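Local coordinates for protein D-lactate dehydrogenase (Fermentative) (PDB 6ABJ) that catalyses the NAD-dependent interconversion of pyruvate and D-lactate as a tetrameric member of the D-isomer specific 2-hydroxyacid dehydrogenase family, at residues E62-F67 with R86-R91; R18-S23 with V56-F61; L186-P191 with G202-L207. All blocks are in the same frame, centred on the assembly; numbering follows the deposited sequence.

Contact 1. Residues E62-F67 with R86-R91; sequences EVVCAF and RLVALR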
loop_
_atom_site.group_PDB
_atom_site.type_symbol
_atom_site.label_atom_id
_atom_site.label_comp_id
_atom_site.label_asym_id
_atom_site.label_seq_id
_atom_site.Cartn_x
_atom_site.Cartn_y
_atom_site.Cartn_z
ATOM N N GLU B 62 -40.250 17.753 4.812
ATOM C CA GLU B 62 -40.402 18.527 6.019
ATOM C C GLU B 62 -39.146 18.578 6.842
ATOM O O GLU B 62 -38.877 19.572 7.559
ATOM C CB GLU B 62 -41.503 17.923 6.875
ATOM C CG GLU B 62 -42.165 19.003 7.669
ATOM C CD GLU B 62 -43.512 18.619 8.214
ATOM O OE1 GLU B 62 -44.126 17.636 7.720
ATOM O OE2 GLU B 62 -43.923 19.317 9.149
ATOM N N VAL B 63 -38.375 17.487 6.736
ATOM C CA VAL B 63 -37.157 17.381 7.520
ATOM C C VAL B 63 -36.021 16.960 6.622
ATOM O O VAL B 63 -36.201 16.096 5.747
ATOM C CB VAL B 63 -37.289 16.382 8.677
ATOM C CG1 VAL B 63 -35.965 16.305 9.465
ATOM C CG2 VAL B 63 -38.443 16.801 9.580
ATOM N N VAL B 64 -34.897 17.646 6.793
ATOM C CA VAL B 64 -33.667 17.270 6.076
ATOM C C VAL B 64 -32.628 16.925 7.108
ATOM O O VAL B 64 -32.478 17.625 8.125
ATOM C CB VAL B 64 -33.204 18.316 5.018
ATOM C CG1 VAL B 64 -34.315 18.598 4.021
ATOM C CG2 VAL B 64 -32.715 19.596 5.642
ATOM N N CYS B 65 -31.938 15.797 6.879
ATOM C CA CYS B 65 -30.945 15.329 7.828
ATOM C C CYS B 65 -29.552 15.475 7.191
ATOM O O CYS B 65 -29.311 14.914 6.132
ATOM C CB CYS B 65 -31.209 13.875 8.268
ATOM S SG CYS B 65 -29.895 13.297 9.405
ATOM N N ALA B 66 -28.686 16.266 7.814
ATOM C CA ALA B 66 -27.411 16.666 7.213
ATOM C C ALA B 66 -26.247 16.236 8.081
ATOM O O ALA B 66 -26.372 16.077 9.281
ATOM C CB ALA B 66 -27.321 18.178 7.020
ATOM N N PHE B 67 -25.089 16.084 7.446
ATOM C CA PHE B 67 -23.899 15.786 8.161
ATOM C C PHE B 67 -23.021 16.998 8.009
ATOM O O PHE B 67 -23.365 17.942 7.301
ATOM C CB PHE B 67 -23.229 14.506 7.536
ATOM C CG PHE B 67 -22.149 13.927 8.395
ATOM C CD1 PHE B 67 -22.308 13.796 9.761
ATOM C CD2 PHE B 67 -20.967 13.488 7.838
ATOM C CE1 PHE B 67 -21.308 13.298 10.570
ATOM C CE2 PHE B 67 -19.950 12.978 8.644
ATOM C CZ PHE B 67 -20.133 12.841 10.000
ATOM N N ARG B 86 -38.980 22.264 7.076
ATOM C CA ARG B 86 -39.301 22.952 8.343
ATOM C C ARG B 86 -38.339 22.644 9.476
ATOM O O ARG B 86 -38.329 23.350 10.471
ATOM C CB ARG B 86 -40.754 22.665 8.799
ATOM C CG ARG B 86 -41.864 23.190 7.873
ATOM C CD ARG B 86 -43.251 22.719 8.375
ATOM N NE ARG B 86 -43.523 23.128 9.779
ATOM C CZ ARG B 86 -44.160 22.384 10.702
ATOM N NH1 ARG B 86 -44.683 21.187 10.418
ATOM N NH2 ARG B 86 -44.286 22.847 11.938
ATOM N N LEU B 87 -37.466 21.640 9.302
ATOM C CA LEU B 87 -36.468 21.317 10.304
ATOM C C LEU B 87 -35.177 20.764 9.621
ATOM O O LEU B 87 -35.260 19.967 8.700
ATOM C CB LEU B 87 -37.015 20.281 11.288
ATOM C CG LEU B 87 -36.044 19.705 12.317
ATOM C CD1 LEU B 87 -35.643 20.653 13.436
ATOM C CD2 LEU B 87 -36.663 18.455 12.887
ATOM N N VAL B 88 -34.031 21.218 10.128
ATOM C CA VAL B 88 -32.737 20.677 9.749
ATOM C C VAL B 88 -32.232 19.869 10.935
ATOM O O VAL B 88 -32.009 20.418 11.992
ATOM C CB VAL B 88 -31.737 21.845 9.501
ATOM C CG1 VAL B 88 -30.318 21.305 9.221
ATOM C CG2 VAL B 88 -32.209 22.720 8.348
ATOM N N ALA B 89 -32.098 18.559 10.763
ATOM C CA ALA B 89 -31.588 17.672 11.808
ATOM C C ALA B 89 -30.152 17.303 11.416
ATOM O O ALA B 89 -29.957 16.681 10.351
ATOM C CB ALA B 89 -32.392 16.400 11.897
ATOM N N LEU B 90 -29.183 17.639 12.272
ATOM C CA LEU B 90 -27.741 17.299 12.003
ATOM C C LEU B 90 -27.479 15.994 12.698
ATOM O O LEU B 90 -27.672 15.863 13.938
ATOM C CB LEU B 90 -26.803 18.329 12.544
ATOM C CG LEU B 90 -27.126 19.782 12.278
ATOM C CD1 LEU B 90 -26.192 20.674 13.044
ATOM C CD2 LEU B 90 -27.040 20.050 10.796
ATOM N N ARG B 91 -27.053 14.982 11.936
ATOM C CA ARG B 91 -26.655 13.701 12.528
ATOM C C ARG B 91 -25.170 13.785 12.952
ATOM O O ARG B 91 -24.363 12.903 12.647
ATOM C CB ARG B 91 -26.883 12.509 11.588
ATOM C CG ARG B 91 -26.282 12.632 10.195
ATOM C CD ARG B 91 -26.637 11.421 9.338
ATOM N NE ARG B 91 -25.879 11.351 8.086
ATOM C CZ ARG B 91 -26.189 12.007 6.971
ATOM N NH1 ARG B 91 -27.247 12.806 6.931
ATOM N NH2 ARG B 91 -25.433 11.865 5.890
#
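Arg91 and Phe67 meet where two paired strands run out, and their flat groups are nearly parallel, the guanidinium and ring planes 17° apart, although the side chains cross at about a right angle. The touch itself is made by Phe67 CB, which sits over one face of the guanidinium, 3.8 Å from Arg91 NH2. The ring instead turns its edge to the backbone of the arginine, with Phe67 CD1 3.7 Å from Arg91 O. An extended chain from CG to NE carries the guanidinium across strand 63-66, past the sulfur of Cys65, towards strand 18-21; a weak N-H···S bond runs from Arg91 NH1 to Cys65 SG at 3.7 Å. There NH2 hydrogen-bonds to Phe22 O. Strands 63-66 and 87-90 lie side by side and parallel in the five-stranded sheet, joined through helix 74-82 as a beta-alpha-beta unit. Ladder bonds alternate between them, from Val64 N to Leu87 O at 3.0 Å and from Ala89 N to Val64 O at 2.8 Å. Val63, Cys65, Leu87 and Ala89 share one face of the sheet, where Val63 and Leu87 point the same way and Val63 CG1 lies 4.1 Å from Leu87 CD2. On the other face Ala66 CB packs against Leu90 CD2. At the starting end Glu62 and Arg86 run alongside each other, carboxylate and guanidinium planes 36° apart, but OE2 and NH1 are modelled implausibly close, so their salt bridge is doubtful in detail. Glu62 O accepts both Arg86 N and Leu87 N, while Trp334 of helix 317-335 packs against both side chains.

Contact 2. Residues R18-S23 with V56-F61; sequences RILFFS and VLAQGF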
loop_
_atom_site.group_PDB
_atom_site.type_symbol
_atom_site.label_atom_id
_atom_site.label_comp_id
_atom_site.label_asym_id
_atom_site.label_seq_id
_atom_site.Cartn_x
_atom_site.Cartn_y
_atom_site.Cartn_z
ATOM N N ARG B 18 -41.678 12.849 6.552
ATOM C CA ARG B 18 -40.699 12.445 5.555
ATOM C C ARG B 18 -39.355 13.129 5.861
ATOM O O ARG B 18 -39.327 14.329 6.210
ATOM C CB ARG B 18 -41.164 12.772 4.123
ATOM C CG ARG B 18 -42.509 12.153 3.737
ATOM C CD ARG B 18 -42.731 12.163 2.228
ATOM N NE ARG B 18 -42.443 13.485 1.640
ATOM C CZ ARG B 18 -41.918 13.697 0.431
ATOM N NH1 ARG B 18 -41.563 12.679 -0.328
ATOM N NH2 ARG B 18 -41.716 14.939 -0.013
ATOM N N ILE B 19 -38.266 12.356 5.757
ATOM C CA ILE B 19 -36.900 12.870 6.105
ATOM C C ILE B 19 -35.983 12.555 4.942
ATOM O O ILE B 19 -35.943 11.411 4.475
ATOM C CB ILE B 19 -36.314 12.251 7.404
ATOM C CG1 ILE B 19 -37.247 12.459 8.603
ATOM C CG2 ILE B 19 -34.953 12.878 7.740
ATOM C CD1 ILE B 19 -37.043 11.492 9.740
ATOM N N LEU B 20 -35.361 13.601 4.399
ATOM C CA LEU B 20 -34.384 13.448 3.339
ATOM C C LEU B 20 -32.970 13.573 3.935
ATOM O O LEU B 20 -32.618 14.612 4.502
ATOM C CB LEU B 20 -34.594 14.483 2.204
ATOM C CG LEU B 20 -33.591 14.403 1.036
ATOM C CD1 LEU B 20 -33.648 13.056 0.314
ATOM C CD2 LEU B 20 -33.844 15.560 0.070
ATOM N N PHE B 21 -32.163 12.513 3.765
ATOM C CA PHE B 21 -30.756 12.504 4.190
ATOM C C PHE B 21 -29.814 12.828 3.021
ATOM O O PHE B 21 -29.909 12.173 1.992
ATOM C CB PHE B 21 -30.379 11.108 4.682
ATOM C CG PHE B 21 -31.110 10.663 5.933
ATOM C CD1 PHE B 21 -32.457 10.270 5.884
ATOM C CD2 PHE B 21 -30.441 10.604 7.143
ATOM C CE1 PHE B 21 -33.112 9.848 7.041
ATOM C CE2 PHE B 21 -31.070 10.161 8.286
ATOM C CZ PHE B 21 -32.427 9.802 8.242
ATOM N N PHE B 22 -28.986 13.868 3.178
ATOM C CA PHE B 22 -27.992 14.206 2.217
ATOM C C PHE B 22 -26.666 13.590 2.738
ATOM O O PHE B 22 -26.578 13.216 3.916
ATOM C CB PHE B 22 -27.821 15.712 2.052
ATOM C CG PHE B 22 -28.897 16.365 1.279
ATOM C CD1 PHE B 22 -28.814 16.475 -0.103
ATOM C CD2 PHE B 22 -30.048 16.851 1.940
ATOM C CE1 PHE B 22 -29.832 17.069 -0.834
ATOM C CE2 PHE B 22 -31.081 17.437 1.207
ATOM C CZ PHE B 22 -30.964 17.553 -0.188
ATOM N N SER B 23 -25.722 13.416 1.814
ATOM C CA SER B 23 -24.368 12.817 2.081
ATOM C C SER B 23 -24.469 11.423 2.726
ATOM O O SER B 23 -23.722 11.076 3.594
ATOM C CB SER B 23 -23.525 13.782 2.900
ATOM O OG SER B 23 -23.296 15.028 2.189
ATOM N N VAL B 56 -32.809 21.514 -4.198
ATOM C CA VAL B 56 -34.063 21.257 -4.869
ATOM C C VAL B 56 -34.583 19.839 -4.586
ATOM O O VAL B 56 -35.788 19.602 -4.612
ATOM C CB VAL B 56 -33.940 21.548 -6.397
ATOM C CG1 VAL B 56 -32.910 20.636 -7.068
ATOM C CG2 VAL B 56 -35.316 21.480 -7.067
ATOM N N LEU B 57 -33.685 18.908 -4.291
ATOM C CA LEU B 57 -34.096 17.542 -3.948
ATOM C C LEU B 57 -34.938 17.462 -2.655
ATOM O O LEU B 57 -35.744 16.536 -2.473
ATOM C CB LEU B 57 -32.843 16.654 -3.842
ATOM C CG LEU B 57 -32.106 16.437 -5.171
ATOM C CD1 LEU B 57 -30.770 15.729 -4.939
ATOM C CD2 LEU B 57 -32.959 15.654 -6.157
ATOM N N ALA B 58 -34.711 18.424 -1.752
ATOM C CA ALA B 58 -35.427 18.521 -0.483
ATOM C C ALA B 58 -36.777 19.244 -0.599
ATOM O O ALA B 58 -37.446 19.496 0.420
ATOM C CB ALA B 58 -34.573 19.272 0.511
ATOM N N GLN B 59 -37.171 19.586 -1.825
ATOM C CA GLN B 59 -38.443 20.263 -2.026
ATOM C C GLN B 59 -39.584 19.327 -1.587
ATOM O O GLN B 59 -39.686 18.181 -2.044
ATOM C CB GLN B 59 -38.646 20.700 -3.478
ATOM C CG GLN B 59 -40.005 21.393 -3.682
ATOM C CD GLN B 59 -39.983 22.553 -4.647
ATOM O OE1 GLN B 59 -39.083 22.688 -5.482
ATOM N NE2 GLN B 59 -40.996 23.406 -4.540
ATOM N N GLY B 60 -40.418 19.841 -0.695
ATOM C CA GLY B 60 -41.568 19.116 -0.202
ATOM C C GLY B 60 -41.257 18.230 0.984
ATOM O O GLY B 60 -42.148 17.561 1.481
ATOM N N PHE B 61 -39.991 18.170 1.409
ATOM C CA PHE B 61 -39.604 17.351 2.552
ATOM C C PHE B 61 -39.569 18.227 3.777
ATOM O O PHE B 61 -38.923 19.311 3.804
ATOM C CB PHE B 61 -38.208 16.695 2.353
ATOM C CG PHE B 61 -38.205 15.504 1.439
ATOM C CD1 PHE B 61 -38.388 14.235 1.968
ATOM C CD2 PHE B 61 -38.018 15.638 0.066
ATOM C CE1 PHE B 61 -38.372 13.101 1.166
ATOM C CE2 PHE B 61 -37.985 14.510 -0.753
ATOM C CZ PHE B 61 -38.165 13.236 -0.191
#
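Strand 18-21 is met by the end of a 3-10 segment, 56-58, and by the type II beta turn from Ala58 to Phe61, closed by a bond from Phe61 N to Ala58 O at 3.0 Å. The Phe61 ring is sandwiched between two side chains of the strand. Over one face lies the guanidinium of Arg18, stacked with its plane 17° from that of the ring and CZ 3.8 Å from the ring centroid, a cation-pi contact. Over the opposite face comes Leu20 CB, 3.9 Å from the same centroid in a CH-pi contact. A bend at chi3 (-48°) folds the Arg18 chain back over the ring. Its rotation is further fixed by Gly60 O, which takes a nearly straight bond from Arg18 NH2 at 3.0 Å; the oxygen lies in the guanidinium plane, but the donor stands above the carbonyl plane, far from a lone-pair direction. Leu20, whose chi1 of 179° swings CG away from the backbone N, pushes CD2 into the 3-10 segment, a tight fit at 3.4 Å from Ala58 CA. Phe22 adds the edge of its ring, CE2 lying 4.0 Å from Ala58 CB. The loop covers one side of strand 18-21, which in the parallel sheet runs between strands 42-45 and 63-66: His44 meets the Phe61 ring edge-to-face, and Ala58 packs against Val64 and against Leu80 of helix 74-82.

Contact 3. Residues L186-P191 with G202-L207; sequences LLAYDP and GRYLAL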
loop_
_atom_site.group_PDB
_atom_site.type_symbol
_atom_site.label_atom_id
_atom_site.label_comp_id
_atom_site.label_asym_id
_atom_site.label_seq_id
_atom_site.Cartn_x
_atom_site.Cartn_y
_atom_site.Cartn_z
ATOM N N LEU B 186 -1.479 7.308 35.452
ATOM C CA LEU B 186 -2.339 8.344 34.894
ATOM C C LEU B 186 -2.144 9.767 35.466
ATOM O O LEU B 186 -2.257 9.949 36.691
ATOM C CB LEU B 186 -3.774 8.005 35.112
ATOM C CG LEU B 186 -4.430 7.233 33.967
ATOM C CD1 LEU B 186 -4.588 8.079 32.732
ATOM C CD2 LEU B 186 -3.620 6.005 33.649
ATOM N N LEU B 187 -1.909 10.737 34.575
ATOM C CA LEU B 187 -1.787 12.163 34.886
ATOM C C LEU B 187 -2.922 12.871 34.205
ATOM O O LEU B 187 -3.400 12.478 33.143
ATOM C CB LEU B 187 -0.464 12.750 34.427
ATOM C CG LEU B 187 0.778 11.955 34.795
ATOM C CD1 LEU B 187 1.984 12.657 34.273
ATOM C CD2 LEU B 187 0.911 11.717 36.270
ATOM N N ALA B 188 -3.422 13.901 34.845
ATOM C CA ALA B 188 -4.584 14.576 34.334
ATOM C C ALA B 188 -4.560 16.071 34.548
ATOM O O ALA B 188 -4.078 16.572 35.550
ATOM C CB ALA B 188 -5.800 14.002 35.016
ATOM N N TYR B 189 -5.137 16.774 33.606
ATOM C CA TYR B 189 -5.345 18.182 33.726
ATOM C C TYR B 189 -6.793 18.482 33.371
ATOM O O TYR B 189 -7.309 18.089 32.312
ATOM C CB TYR B 189 -4.434 19.009 32.810
ATOM C CG TYR B 189 -4.867 20.449 32.821
ATOM C CD1 TYR B 189 -4.584 21.280 33.902
ATOM C CD2 TYR B 189 -5.660 20.950 31.786
ATOM C CE1 TYR B 189 -5.083 22.602 33.967
ATOM C CE2 TYR B 189 -6.151 22.247 31.832
ATOM C CZ TYR B 189 -5.852 23.066 32.886
ATOM O OH TYR B 189 -6.374 24.333 32.863
ATOM N N ASP B 190 -7.482 19.194 34.265
ATOM C CA ASP B 190 -8.823 19.715 33.923
ATOM C C ASP B 190 -9.056 20.945 34.801
ATOM O O ASP B 190 -8.679 20.922 35.980
ATOM C CB ASP B 190 -9.927 18.683 34.136
ATOM C CG ASP B 190 -11.243 19.074 33.483
ATOM O OD1 ASP B 190 -12.005 19.903 34.071
ATOM O OD2 ASP B 190 -11.561 18.530 32.400
ATOM N N PRO B 191 -9.628 21.999 34.222
ATOM C CA PRO B 191 -10.059 23.079 35.113
ATOM C C PRO B 191 -10.889 22.597 36.305
ATOM O O PRO B 191 -10.701 23.114 37.426
ATOM C CB PRO B 191 -10.851 24.014 34.173
ATOM C CG PRO B 191 -10.403 23.668 32.803
ATOM C CD PRO B 191 -10.126 22.199 32.847
ATOM N N GLY B 202 -5.467 8.218 39.218
ATOM C CA GLY B 202 -4.996 9.413 38.478
ATOM C C GLY B 202 -4.565 10.577 39.334
ATOM O O GLY B 202 -5.207 10.887 40.352
ATOM N N ARG B 203 -3.508 11.263 38.923
ATOM C CA ARG B 203 -2.965 12.433 39.655
ATOM C C ARG B 203 -3.250 13.681 38.822
ATOM O O ARG B 203 -2.759 13.820 37.656
ATOM C CB ARG B 203 -1.460 12.275 39.769
ATOM C CG ARG B 203 -0.874 12.579 41.123
ATOM C CD ARG B 203 0.425 13.303 41.156
ATOM N NE ARG B 203 1.455 12.906 40.169
ATOM C CZ ARG B 203 2.249 13.782 39.560
ATOM N NH1 ARG B 203 2.160 15.085 39.811
ATOM N NH2 ARG B 203 3.169 13.402 38.714
ATOM N N TYR B 204 -3.942 14.655 39.393
ATOM C CA TYR B 204 -4.069 15.963 38.724
ATOM C C TYR B 204 -2.850 16.788 38.948
ATOM O O TYR B 204 -2.264 16.742 40.043
ATOM C CB TYR B 204 -5.339 16.752 39.198
ATOM C CG TYR B 204 -6.618 16.275 38.559
ATOM C CD1 TYR B 204 -7.342 15.269 39.149
ATOM C CD2 TYR B 204 -7.069 16.803 37.363
ATOM C CE1 TYR B 204 -8.512 14.842 38.618
ATOM C CE2 TYR B 204 -8.207 16.328 36.775
ATOM C CZ TYR B 204 -8.965 15.391 37.442
ATOM O OH TYR B 204 -10.141 14.891 36.906
ATOM N N LEU B 205 -2.477 17.569 37.930
ATOM C CA LEU B 205 -1.367 18.469 37.998
ATOM C C LEU B 205 -1.536 19.576 37.004
ATOM O O LEU B 205 -2.441 19.568 36.204
ATOM C CB LEU B 205 -0.008 17.765 37.857
ATOM C CG LEU B 205 0.302 16.662 36.805
ATOM C CD1 LEU B 205 -0.733 16.440 35.677
ATOM C CD2 LEU B 205 1.709 16.627 36.332
ATOM N N ALA B 206 -0.655 20.564 37.053
ATOM C CA ALA B 206 -0.675 21.635 36.085
ATOM C C ALA B 206 -0.437 21.147 34.633
ATOM O O ALA B 206 0.288 20.186 34.408
ATOM C CB ALA B 206 0.373 22.661 36.450
ATOM N N LEU B 207 -1.051 21.836 33.671
ATOM C CA LEU B 207 -0.960 21.466 32.271
ATOM C C LEU B 207 0.528 21.322 31.901
ATOM O O LEU B 207 0.884 20.370 31.185
ATOM C CB LEU B 207 -1.623 22.501 31.381
ATOM C CG LEU B 207 -1.549 22.387 29.890
ATOM C CD1 LEU B 207 -2.044 21.023 29.401
ATOM C CD2 LEU B 207 -2.301 23.502 29.203
#
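Ala188 and Tyr204 pair where three backbone bonds join parallel strands. Arg203 N gives its hydrogen to Leu186 O at 2.9 Å, Ala188 N gives to Arg203 O at the same distance, and Leu205 N reaches Ala188 O at 3.0 Å. The last is almost end-on, with a C=O···N angle of 171°; the other two donors are tilted from the carbonyl planes. On their other flank Leu187 and Tyr189 bond to strand 162-166 and Gly167. Ala188 CB lies over one face of the Tyr204 ring, 4.0 Å from its centroid. The hydroxyl of that tyrosine is engaged by Thr168 OG1 and Asn194 N. Strand 185-189, helix 195-199 and strand 203-204 form a beta-alpha-beta unit at one margin of the Rossmann-type sheet of the NAD-binding domain. Asp190, an NADH-binding residue here without its cofactor, follows on the first strand. Its carboxylate is held by two backbone N-H groups, OD1 by Tyr192 N and OD2 by Thr168 N, while its CB packs 3.9 Å from Tyr204 CE2. An acid here commonly takes the adenosine ribose in Rossmann dehydrogenases. Leu187 and Arg203 run alongside each other, and Arg203 NH2, 3.7 Å from Leu187 CD2, forms a salt bridge with Glu213 OE1. The Tyr189 ring packs on the start of helix 207-213: Leu207 CB sits over its centre, 4.1 Å from the centroid, with Leu205 O at the edge.

Contacts 1 and 2 are neighbours in one sheet, their centres about 8 Å apart, because strands 18-21 and 63-66 lie next to each other. Cys65 N is 2.7 Å from Leu20 O, probably a hydrogen bond, and Cys65 SG packs 3.5 Å from Phe21 CE2. Contact 3 belongs to the other sheet, on the opposite side of the chain's centre, with its centre about 39 Å from that of contact 1 and about 46 Å from that of contact 2. Two of the three approach the NADH site, empty in this chain: contact 3 contains Asp190, and in contact 1 the Phe67 side chain is about 4 Å from that of the NADH-binding Phe314. Contact 2 lies away from it.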